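Local coordinates for protein probable transcriptional regulator (Pseudomonas aeruginosa PAO1, PDB 2GEN) that probably acts as a DNA-binding transcription factor of the TetR family, a two-subunit, all-helical regulator expected to recognise a cis-regulatory DNA sequence, at residues 15-18 with 19-23; 41-44 with 45-49; 184-187 with 188-192; 127-130 with 131-135. All blocks are in the same frame, centred on the assembly; numbering follows the deposited sequence.

Contact 1 (15-18 with 19-23); sequences AALA and CFSEH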
loop_
_atom_site.group_PDB
_atom_site.type_symbol
_atom_site.label_atom_id
_atom_site.label_comp_id
_atom_site.label_asym_id
_atom_site.label_seq_id
_atom_site.Cartn_x
_atom_site.Cartn_y
_atom_site.Cartn_z
ATOM N N ALA A 15 22.347 10.217 -6.748
ATOM C CA ALA A 15 22.617 11.445 -5.979
ATOM C C ALA A 15 21.325 12.117 -5.558
ATOM O O ALA A 15 21.166 12.475 -4.401
ATOM C CB ALA A 15 23.474 12.430 -6.808
ATOM N N ALA A 16 20.402 12.278 -6.512
ATOM C CA ALA A 16 19.103 12.846 -6.198
ATOM C C ALA A 16 18.401 12.029 -5.099
ATOM O O ALA A 16 17.916 12.572 -4.102
ATOM C CB ALA A 16 18.260 12.954 -7.454
ATOM N N LEU A 17 18.397 10.705 -5.243
ATOM C CA LEU A 17 17.794 9.874 -4.217
ATOM C C LEU A 17 18.418 10.117 -2.826
ATOM O O LEU A 17 17.692 10.240 -1.845
ATOM C CB LEU A 17 17.878 8.390 -4.615
ATOM C CG LEU A 17 17.464 7.385 -3.539
ATOM C CD1 LEU A 17 15.963 7.519 -3.161
ATOM C CD2 LEU A 17 17.762 5.987 -4.064
ATOM N N ALA A 18 19.745 10.172 -2.745
ATOM C CA ALA A 18 20.424 10.403 -1.472
ATOM C C ALA A 18 19.973 11.736 -0.848
ATOM O O ALA A 18 19.675 11.794 0.350
ATOM C CB ALA A 18 21.935 10.392 -1.688
ATOM N N CYS A 19 19.877 12.778 -1.681
ATOM C CA CYS A 19 19.412 14.100 -1.228
ATOM C C CYS A 19 17.982 14.028 -0.727
ATOM O O CYS A 19 17.687 14.484 0.376
ATOM C CB CYS A 19 19.516 15.143 -2.354
ATOM S SG CYS A 19 21.185 15.563 -2.874
ATOM N N PHE A 20 17.095 13.430 -1.532
ATOM C CA PHE A 20 15.682 13.306 -1.186
ATOM C C PHE A 20 15.463 12.572 0.132
ATOM O O PHE A 20 14.587 12.934 0.910
ATOM C CB PHE A 20 14.898 12.574 -2.286
ATOM C CG PHE A 20 14.759 13.330 -3.576
ATOM C CD1 PHE A 20 14.917 14.709 -3.636
ATOM C CD2 PHE A 20 14.416 12.647 -4.737
ATOM C CE1 PHE A 20 14.771 15.393 -4.842
ATOM C CE2 PHE A 20 14.257 13.298 -5.945
ATOM C CZ PHE A 20 14.431 14.706 -6.006
ATOM N N SER A 21 16.261 11.530 0.363
ATOM C CA SER A 21 16.130 10.672 1.543
ATOM C C SER A 21 16.585 11.395 2.799
ATOM O O SER A 21 15.959 11.273 3.836
ATOM C CB SER A 21 16.941 9.382 1.364
ATOM O OG SER A 21 16.519 8.718 0.186
ATOM N N GLU A 22 17.661 12.166 2.661
ATOM C CA GLU A 22 18.271 12.902 3.770
ATOM C C GLU A 22 17.476 14.156 4.139
ATOM O O GLU A 22 17.221 14.420 5.323
ATOM C CB GLU A 22 19.699 13.267 3.387
ATOM C CG GLU A 22 20.511 13.969 4.481
ATOM C CD GLU A 22 22.022 13.874 4.241
ATOM O OE1 GLU A 22 22.443 13.232 3.242
ATOM O OE2 GLU A 22 22.786 14.436 5.062
ATOM N N HIS A 23 17.074 14.925 3.128
ATOM C CA HIS A 23 16.490 16.241 3.360
ATOM C C HIS A 23 14.991 16.314 3.085
ATOM O O HIS A 23 14.323 17.277 3.489
ATOM C CB HIS A 23 17.247 17.299 2.535
ATOM C CG HIS A 23 18.724 17.301 2.784
ATOM N ND1 HIS A 23 19.273 17.623 4.010
ATOM C CD2 HIS A 23 19.766 17.005 1.972
ATOM C CE1 HIS A 23 20.589 17.518 3.943
ATOM N NE2 HIS A 23 20.914 17.147 2.716
#

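Contact 2 (41-44 with 45-49); sequences IGSL and YHHFG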
loop_
_atom_site.group_PDB
_atom_site.type_symbol
_atom_site.label_atom_id
_atom_site.label_comp_id
_atom_site.label_asym_id
_atom_site.label_seq_id
_atom_site.Cartn_x
_atom_site.Cartn_y
_atom_site.Cartn_z
ATOM N N ILE A 41 25.124 22.284 -13.091
ATOM C CA ILE A 41 23.712 22.539 -13.287
ATOM C C ILE A 41 23.330 22.444 -14.773
ATOM O O ILE A 41 22.279 21.886 -15.110
ATOM C CB ILE A 41 23.212 23.821 -12.546
ATOM C CG1 ILE A 41 23.011 23.474 -11.070
ATOM C CG2 ILE A 41 21.849 24.230 -13.052
ATOM C CD1 ILE A 41 23.291 24.554 -10.127
ATOM N N GLY A 42 24.204 22.933 -15.653
ATOM C CA GLY A 42 24.025 22.734 -17.092
ATOM C C GLY A 42 23.880 21.255 -17.460
ATOM O O GLY A 42 22.990 20.875 -18.228
ATOM N N SER A 43 24.751 20.431 -16.890
ATOM C CA SER A 43 24.733 18.986 -17.138
ATOM C C SER A 43 23.441 18.303 -16.641
ATOM O O SER A 43 22.855 17.474 -17.352
ATOM C CB SER A 43 25.967 18.344 -16.519
ATOM O OG SER A 43 25.990 16.967 -16.796
ATOM N N LEU A 44 23.001 18.659 -15.435
ATOM C CA LEU A 44 21.762 18.140 -14.873
ATOM C C LEU A 44 20.581 18.450 -15.780
ATOM O O LEU A 44 19.670 17.632 -15.951
ATOM C CB LEU A 44 21.527 18.717 -13.477
ATOM C CG LEU A 44 22.474 18.305 -12.345
ATOM C CD1 LEU A 44 22.137 19.030 -11.046
ATOM C CD2 LEU A 44 22.402 16.787 -12.119
ATOM N N TYR A 45 20.595 19.637 -16.379
ATOM C CA TYR A 45 19.562 20.008 -17.325
ATOM C C TYR A 45 19.721 19.270 -18.664
ATOM O O TYR A 45 18.720 18.906 -19.292
ATOM C CB TYR A 45 19.521 21.541 -17.515
ATOM C CG TYR A 45 18.568 22.254 -16.573
ATOM C CD1 TYR A 45 18.963 22.602 -15.278
ATOM C CD2 TYR A 45 17.266 22.560 -16.971
ATOM C CE1 TYR A 45 18.080 23.258 -14.400
ATOM C CE2 TYR A 45 16.382 23.219 -16.113
ATOM C CZ TYR A 45 16.802 23.573 -14.825
ATOM O OH TYR A 45 15.915 24.222 -13.979
ATOM N N HIS A 46 20.966 19.049 -19.097
ATOM C CA HIS A 46 21.210 18.383 -20.379
ATOM C C HIS A 46 20.732 16.933 -20.346
ATOM O O HIS A 46 19.997 16.494 -21.237
ATOM C CB HIS A 46 22.685 18.448 -20.796
ATOM C CG HIS A 46 22.936 17.906 -22.171
ATOM N ND1 HIS A 46 23.597 16.717 -22.395
ATOM C CD2 HIS A 46 22.589 18.377 -23.394
ATOM C CE1 HIS A 46 23.659 16.485 -23.695
ATOM N NE2 HIS A 46 23.050 17.473 -24.324
ATOM N N HIS A 47 21.143 16.213 -19.305
ATOM C CA HIS A 47 20.740 14.817 -19.110
ATOM C C HIS A 47 19.253 14.702 -18.835
ATOM O O HIS A 47 18.563 13.890 -19.469
ATOM C CB HIS A 47 21.535 14.177 -17.977
ATOM C CG HIS A 47 22.996 14.054 -18.261
ATOM N ND1 HIS A 47 23.488 13.381 -19.361
ATOM C CD2 HIS A 47 24.077 14.518 -17.589
ATOM C CE1 HIS A 47 24.809 13.433 -19.349
ATOM N NE2 HIS A 47 25.190 14.114 -18.284
ATOM N N PHE A 48 18.753 15.518 -17.909
ATOM C CA PHE A 48 17.354 15.456 -17.514
ATOM C C PHE A 48 16.606 16.790 -17.621
ATOM O O PHE A 48 15.821 16.975 -18.545
ATOM C CB PHE A 48 17.219 14.892 -16.091
ATOM C CG PHE A 48 17.713 13.471 -15.942
ATOM C CD1 PHE A 48 17.133 12.433 -16.672
ATOM C CD2 PHE A 48 18.749 13.170 -15.059
ATOM C CE1 PHE A 48 17.573 11.116 -16.523
ATOM C CE2 PHE A 48 19.195 11.849 -14.904
ATOM C CZ PHE A 48 18.608 10.828 -15.644
ATOM N N GLY A 49 16.837 17.685 -16.662
ATOM C CA GLY A 49 16.003 18.873 -16.456
ATOM C C GLY A 49 16.109 19.350 -15.020
ATOM O O GLY A 49 17.132 19.136 -14.370
#

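Contact 3 (184-187 with 188-192); sequences LAQV and AWDSV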
loop_
_atom_site.group_PDB
_atom_site.type_symbol
_atom_site.label_atom_id
_atom_site.label_comp_id
_atom_site.label_asym_id
_atom_site.label_seq_id
_atom_site.Cartn_x
_atom_site.Cartn_y
_atom_site.Cartn_z
ATOM N N LEU A 184 7.005 -15.579 1.886
ATOM C CA LEU A 184 6.074 -14.807 1.024
ATOM C C LEU A 184 6.044 -15.424 -0.395
ATOM O O LEU A 184 4.985 -15.532 -1.012
ATOM C CB LEU A 184 6.438 -13.329 1.004
ATOM C CG LEU A 184 6.127 -12.585 2.334
ATOM C CD1 LEU A 184 6.242 -11.097 2.260
ATOM C CD2 LEU A 184 4.736 -12.962 2.882
ATOM N N ALA A 185 7.201 -15.887 -0.883
ATOM C CA ALA A 185 7.240 -16.559 -2.208
ATOM C C ALA A 185 6.393 -17.834 -2.175
ATOM O O ALA A 185 5.620 -18.102 -3.094
ATOM C CB ALA A 185 8.677 -16.902 -2.597
ATOM N N GLN A 186 6.587 -18.637 -1.121
ATOM C CA GLN A 186 5.875 -19.896 -0.974
ATOM C C GLN A 186 4.369 -19.662 -0.851
ATOM O O GLN A 186 3.568 -20.341 -1.494
ATOM C CB GLN A 186 6.356 -20.627 0.275
ATOM C CG GLN A 186 5.684 -21.976 0.345
ATOM C CD GLN A 186 6.096 -22.904 -0.769
ATOM O OE1 GLN A 186 7.294 -23.027 -1.076
ATOM N NE2 GLN A 186 5.102 -23.546 -1.418
ATOM N N VAL A 187 3.971 -18.692 -0.031
ATOM C CA VAL A 187 2.577 -18.390 0.146
ATOM C C VAL A 187 1.957 -17.891 -1.152
ATOM O O VAL A 187 0.838 -18.263 -1.456
ATOM C CB VAL A 187 2.360 -17.358 1.189
ATOM C CG1 VAL A 187 0.904 -16.854 1.127
ATOM C CG2 VAL A 187 2.743 -17.951 2.621
ATOM N N ALA A 188 2.685 -17.082 -1.916
ATOM C CA ALA A 188 2.123 -16.559 -3.200
ATOM C C ALA A 188 1.769 -17.776 -4.083
ATOM O O ALA A 188 0.659 -17.845 -4.660
ATOM C CB ALA A 188 3.162 -15.662 -3.900
ATOM N N TRP A 189 2.707 -18.686 -4.248
ATOM C CA TRP A 189 2.487 -19.891 -5.102
ATOM C C TRP A 189 1.328 -20.691 -4.532
ATOM O O TRP A 189 0.361 -21.031 -5.231
ATOM C CB TRP A 189 3.745 -20.752 -5.170
ATOM C CG TRP A 189 3.543 -22.056 -5.829
ATOM C CD1 TRP A 189 3.857 -23.276 -5.302
ATOM C CD2 TRP A 189 2.959 -22.310 -7.120
ATOM N NE1 TRP A 189 3.531 -24.296 -6.184
ATOM C CE2 TRP A 189 2.982 -23.729 -7.310
ATOM C CE3 TRP A 189 2.459 -21.496 -8.148
ATOM C CZ2 TRP A 189 2.501 -24.343 -8.471
ATOM C CZ3 TRP A 189 1.981 -22.141 -9.311
ATOM C CH2 TRP A 189 1.998 -23.534 -9.451
ATOM N N ASP A 190 1.378 -20.976 -3.219
ATOM C CA ASP A 190 0.279 -21.740 -2.639
ATOM C C ASP A 190 -1.107 -21.074 -2.735
ATOM O O ASP A 190 -2.139 -21.791 -2.820
ATOM C CB ASP A 190 0.624 -22.117 -1.179
ATOM C CG ASP A 190 1.624 -23.209 -1.113
ATOM O OD1 ASP A 190 1.670 -24.072 -2.021
ATOM O OD2 ASP A 190 2.359 -23.268 -0.095
ATOM N N SER A 191 -1.129 -19.739 -2.766
ATOM C CA SER A 191 -2.356 -18.977 -2.803
ATOM C C SER A 191 -2.983 -19.028 -4.181
ATOM O O SER A 191 -4.197 -19.012 -4.282
ATOM C CB SER A 191 -2.147 -17.527 -2.415
ATOM O OG SER A 191 -1.738 -17.463 -1.062
ATOM N N VAL A 192 -2.158 -19.092 -5.235
ATOM C CA VAL A 192 -2.738 -19.003 -6.590
ATOM C C VAL A 192 -2.735 -20.323 -7.331
ATOM O O VAL A 192 -3.438 -20.430 -8.366
ATOM C CB VAL A 192 -2.060 -17.929 -7.484
ATOM C CG1 VAL A 192 -2.270 -16.517 -6.943
ATOM C CG2 VAL A 192 -0.561 -18.245 -7.640
#

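Contact 4 (127-130 with 131-135); sequences AHFA and RIHAA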
loop_
_atom_site.group_PDB
_atom_site.type_symbol
_atom_site.label_atom_id
_atom_site.label_comp_id
_atom_site.label_asym_id
_atom_site.label_seq_id
_atom_site.Cartn_x
_atom_site.Cartn_y
_atom_site.Cartn_z
ATOM N N ALA A 127 3.339 -1.339 -20.562
ATOM C CA ALA A 127 4.329 -2.291 -21.072
ATOM C C ALA A 127 4.620 -3.347 -20.000
ATOM O O ALA A 127 4.740 -4.539 -20.300
ATOM C CB ALA A 127 5.634 -1.580 -21.471
ATOM N N HIS A 128 4.724 -2.901 -18.760
ATOM C CA HIS A 128 5.079 -3.830 -17.647
ATOM C C HIS A 128 3.993 -4.861 -17.447
ATOM O O HIS A 128 4.289 -6.070 -17.392
ATOM C CB HIS A 128 5.377 -3.056 -16.360
ATOM C CG HIS A 128 6.521 -2.107 -16.505
ATOM N ND1 HIS A 128 6.718 -1.037 -15.652
ATOM C CD2 HIS A 128 7.519 -2.053 -17.416
ATOM C CE1 HIS A 128 7.806 -0.380 -16.026
ATOM N NE2 HIS A 128 8.306 -0.970 -17.096
ATOM N N PHE A 129 2.750 -4.391 -17.411
ATOM C CA PHE A 129 1.575 -5.269 -17.244
ATOM C C PHE A 129 1.511 -6.245 -18.403
ATOM O O PHE A 129 1.204 -7.416 -18.238
ATOM C CB PHE A 129 0.269 -4.450 -17.202
ATOM C CG PHE A 129 -0.932 -5.220 -17.654
ATOM C CD1 PHE A 129 -1.639 -6.020 -16.766
ATOM C CD2 PHE A 129 -1.351 -5.180 -18.996
ATOM C CE1 PHE A 129 -2.720 -6.767 -17.181
ATOM C CE2 PHE A 129 -2.440 -5.928 -19.422
ATOM C CZ PHE A 129 -3.138 -6.721 -18.492
ATOM N N ALA A 130 1.783 -5.755 -19.598
ATOM C CA ALA A 130 1.668 -6.613 -20.761
ATOM C C ALA A 130 2.650 -7.769 -20.755
ATOM O O ALA A 130 2.308 -8.895 -21.137
ATOM C CB ALA A 130 1.775 -5.799 -22.033
ATOM N N ARG A 131 3.863 -7.501 -20.269
ATOM C CA ARG A 131 4.886 -8.541 -20.203
ATOM C C ARG A 131 4.488 -9.596 -19.152
ATOM O O ARG A 131 4.665 -10.804 -19.355
ATOM C CB ARG A 131 6.235 -7.882 -19.867
ATOM C CG ARG A 131 7.360 -8.879 -19.685
ATOM C CD ARG A 131 7.642 -9.615 -21.008
ATOM N NE ARG A 131 8.628 -10.716 -21.008
ATOM C CZ ARG A 131 8.287 -11.998 -20.904
ATOM N NH1 ARG A 131 7.008 -12.319 -20.711
ATOM N NH2 ARG A 131 9.220 -12.959 -20.958
ATOM N N ILE A 132 4.003 -9.147 -18.001
ATOM C CA ILE A 132 3.569 -10.074 -16.964
ATOM C C ILE A 132 2.374 -10.909 -17.454
ATOM O O ILE A 132 2.355 -12.154 -17.327
ATOM C CB ILE A 132 3.226 -9.340 -15.675
ATOM C CG1 ILE A 132 4.494 -8.675 -15.098
ATOM C CG2 ILE A 132 2.611 -10.302 -14.653
ATOM C CD1 ILE A 132 4.142 -7.779 -13.897
ATOM N N HIS A 133 1.409 -10.247 -18.083
ATOM C CA HIS A 133 0.251 -10.975 -18.635
ATOM C C HIS A 133 0.696 -12.030 -19.641
ATOM O O HIS A 133 0.249 -13.178 -19.578
ATOM C CB HIS A 133 -0.784 -10.013 -19.229
ATOM C CG HIS A 133 -2.083 -10.676 -19.561
ATOM N ND1 HIS A 133 -2.275 -11.399 -20.726
ATOM C CD2 HIS A 133 -3.252 -10.740 -18.878
ATOM C CE1 HIS A 133 -3.509 -11.882 -20.741
ATOM N NE2 HIS A 133 -4.125 -11.501 -19.628
ATOM N N ALA A 134 1.650 -11.687 -20.522
ATOM C CA ALA A 134 2.177 -12.679 -21.484
ATOM C C ALA A 134 2.893 -13.821 -20.809
ATOM O O ALA A 134 2.731 -14.970 -21.226
ATOM C CB ALA A 134 3.083 -11.993 -22.518
ATOM N N ALA A 135 3.625 -13.533 -19.716
ATOM C CA ALA A 135 4.348 -14.591 -18.998
ATOM C C ALA A 135 3.431 -15.600 -18.293
ATOM O O ALA A 135 3.812 -16.736 -18.041
ATOM C CB ALA A 135 5.304 -13.973 -17.968
#

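Contact 1 (15-18 with 19-23)
Cys19 opens the last turn or so of helix 9-23, the first helix of the TetR-type DNA-binding domain, and its N bonds back to Ala15 O at 3.0 Å in the i to i+4 pattern. Its side chain packs on Arg36 of helix 30-37 and on Thr28. Phe20 repeats the backbone bond, N to Ala16 O, nearly straight at 172°. With CG opposite the carbonyl carbon (chi1 -68°) its ring folds back along the helix, so that Ala16 O lies over one ring face, off centre toward the rim, while Phe20 CE2 meets Ala16 CB at 4.3 Å. The same ring reaches Leu58 of helix 51-76, and Leu17 beside it packs on Trp101 and Phe104: here the DNA-binding domain touches helix 99-114. Ser21 makes Leu17 O a double acceptor, for both its own N, at 2.9 Å, and its hydroxyl. Ser21 OG bonds Leu17 O at 2.8 Å from above the carbonyl plane, 39° out of it, and sits 3.6 Å from Leu17 CD1. Glu22 follows, its extended chain carrying OE1 to a salt bridge with Arg36, while Glu22 N bonds Ala18 O at 3.1 Å.

Contact 2 (41-44 with 45-49)
Leu44 O is gripped by two backbone donors as helix 41-47 ends: Phe48 N reaches it at 3.0 Å from above the carbonyl plane, and Gly49 N at 2.9 Å from only 17° out of that plane. The second bond spans five residues and marks the chain's departure from the helix, with Phe48 the first residue to leave helical backbone angles and Gly49 at a positive phi of 156°. Helix 41-47 is the second helix of the predicted helix-turn-helix, the element that in TetR relatives enters the major groove. Upstream, His47 N meets Ser43 O almost in line, at 178°. Ser43 OG, turned opposite its own backbone N, stands 3.2 Å from His47 CD2 and is oblique to the imidazole. On another side of the helix Ile41 and Tyr45 run side by side and point the same way, Ile41 CG2 lying 4.0 Å from Tyr45 CD1; Ile41 O approaches the phenol ring in its plane, at the edge, and the carbonyl carbon of Gly49 sits over the centre of one ring face. Leu44 packs on Ile30 and Ser37 of helix 30-37 and on Ile12 of helix 9-23, while Phe48 touches Leu13 of helix 9-23 and Ile54 of helix 51-76.

Contact 3 (184-187 with 188-192)
Two torsions swing the Gln186 amide down the helix to Asp190: CG stands opposite the backbone N (chi1 -176°), and a bend at chi2 (66°) then turns the chain along the axis. Gln186 NE2 donates to Asp190 OD2 at 3.1 Å, nearly straight at 166°. The aspartate oxygen lies almost in the amide plane, yet the amide nitrogen reaches it from well above the carboxylate plane. Gln186 NE2 also lies at the edge of the Trp189 ring, 4.1 Å from CD1. Asp190 OD1 forms a salt bridge with Arg193 and OD2 a weak, long ion pair with Arg146 of the second subunit; these positive groups would be expected to keep the carboxylate ionised. One residue along, Val187 O accepts the backbone N of Ser191 at 2.8 Å, and Ser191 OG lies 2.7 Å from the same oxygen, though that hydroxyl also pairs with Ser191 OG of the second subunit, leaving its proton unsettled. As in TetR-family regulators, which dimerise through their C-terminal parts, helix 181-192 offers one flank to the partner, Leu184 packing on Val156 of the second subunit, and another to its own chain, Ala188 on Val88 of helix 80-97 and Val192 on Phe153 of helix 150-169.

Contact 4 (127-130 with 131-135)
Helix 118-141 carries this contact on a largely surface-facing turn, where Phe129 and His133, four residues apart, lie side by side and point the same way. Both side chains leave the backbone with CG opposite the backbone N, which sends them along the same flank. The contact is made by the far end of the phenyl ring: Phe129 CZ is 4.0 Å from His133 CD2, and His133 CB sits over one face of that ring, off centre toward the rim. The rings themselves meet obliquely, centroids 5.7 Å apart and planes inclined by 43°. The ordinary helical bond from His133 N to Phe129 O, at 2.8 Å and 168°, joins the same two residues, and His133 NE2 has a weak hydrogen bond to Asp150. In a TetR-type subunit the helices beyond the DNA-binding domain form the larger, regulatory part, and this one runs against helix 51-76: Ile132 packs on Leu70, His128 on Ala67, and Arg131, its chain bent at chi2 (65°), touches Phe74 and forms a salt bridge through NE with Glu71. Ile132 CG1 rests 3.5 Å from His128 O, the acceptor for Ile132 N at 3.1 Å. Phe129, in turn, packs on Arg174 of the second subunit.

Overall arrangement
Four helical turns, all built mainly on i to i+4 spacing, serve different parts of one TetR-family subunit. Contacts 1 and 2 both belong to the DNA-binding domain, their centres about 17 Å apart and their nearest atoms about 7 Å apart; helices 30-37 and 51-76 touch both. Contact 3 lies across the chain's centre from these two, about 44 Å centre to centre from contact 2, in the predicted helix-turn-helix, and meets the second subunit. Contact 4 is nearer to contact 3, with centres about 20 Å apart, and reaches the partner through Phe129. Helix 51-76 packs against contacts 1, 2 and 4, so it physically spans the DNA-binding domain and the regulatory part.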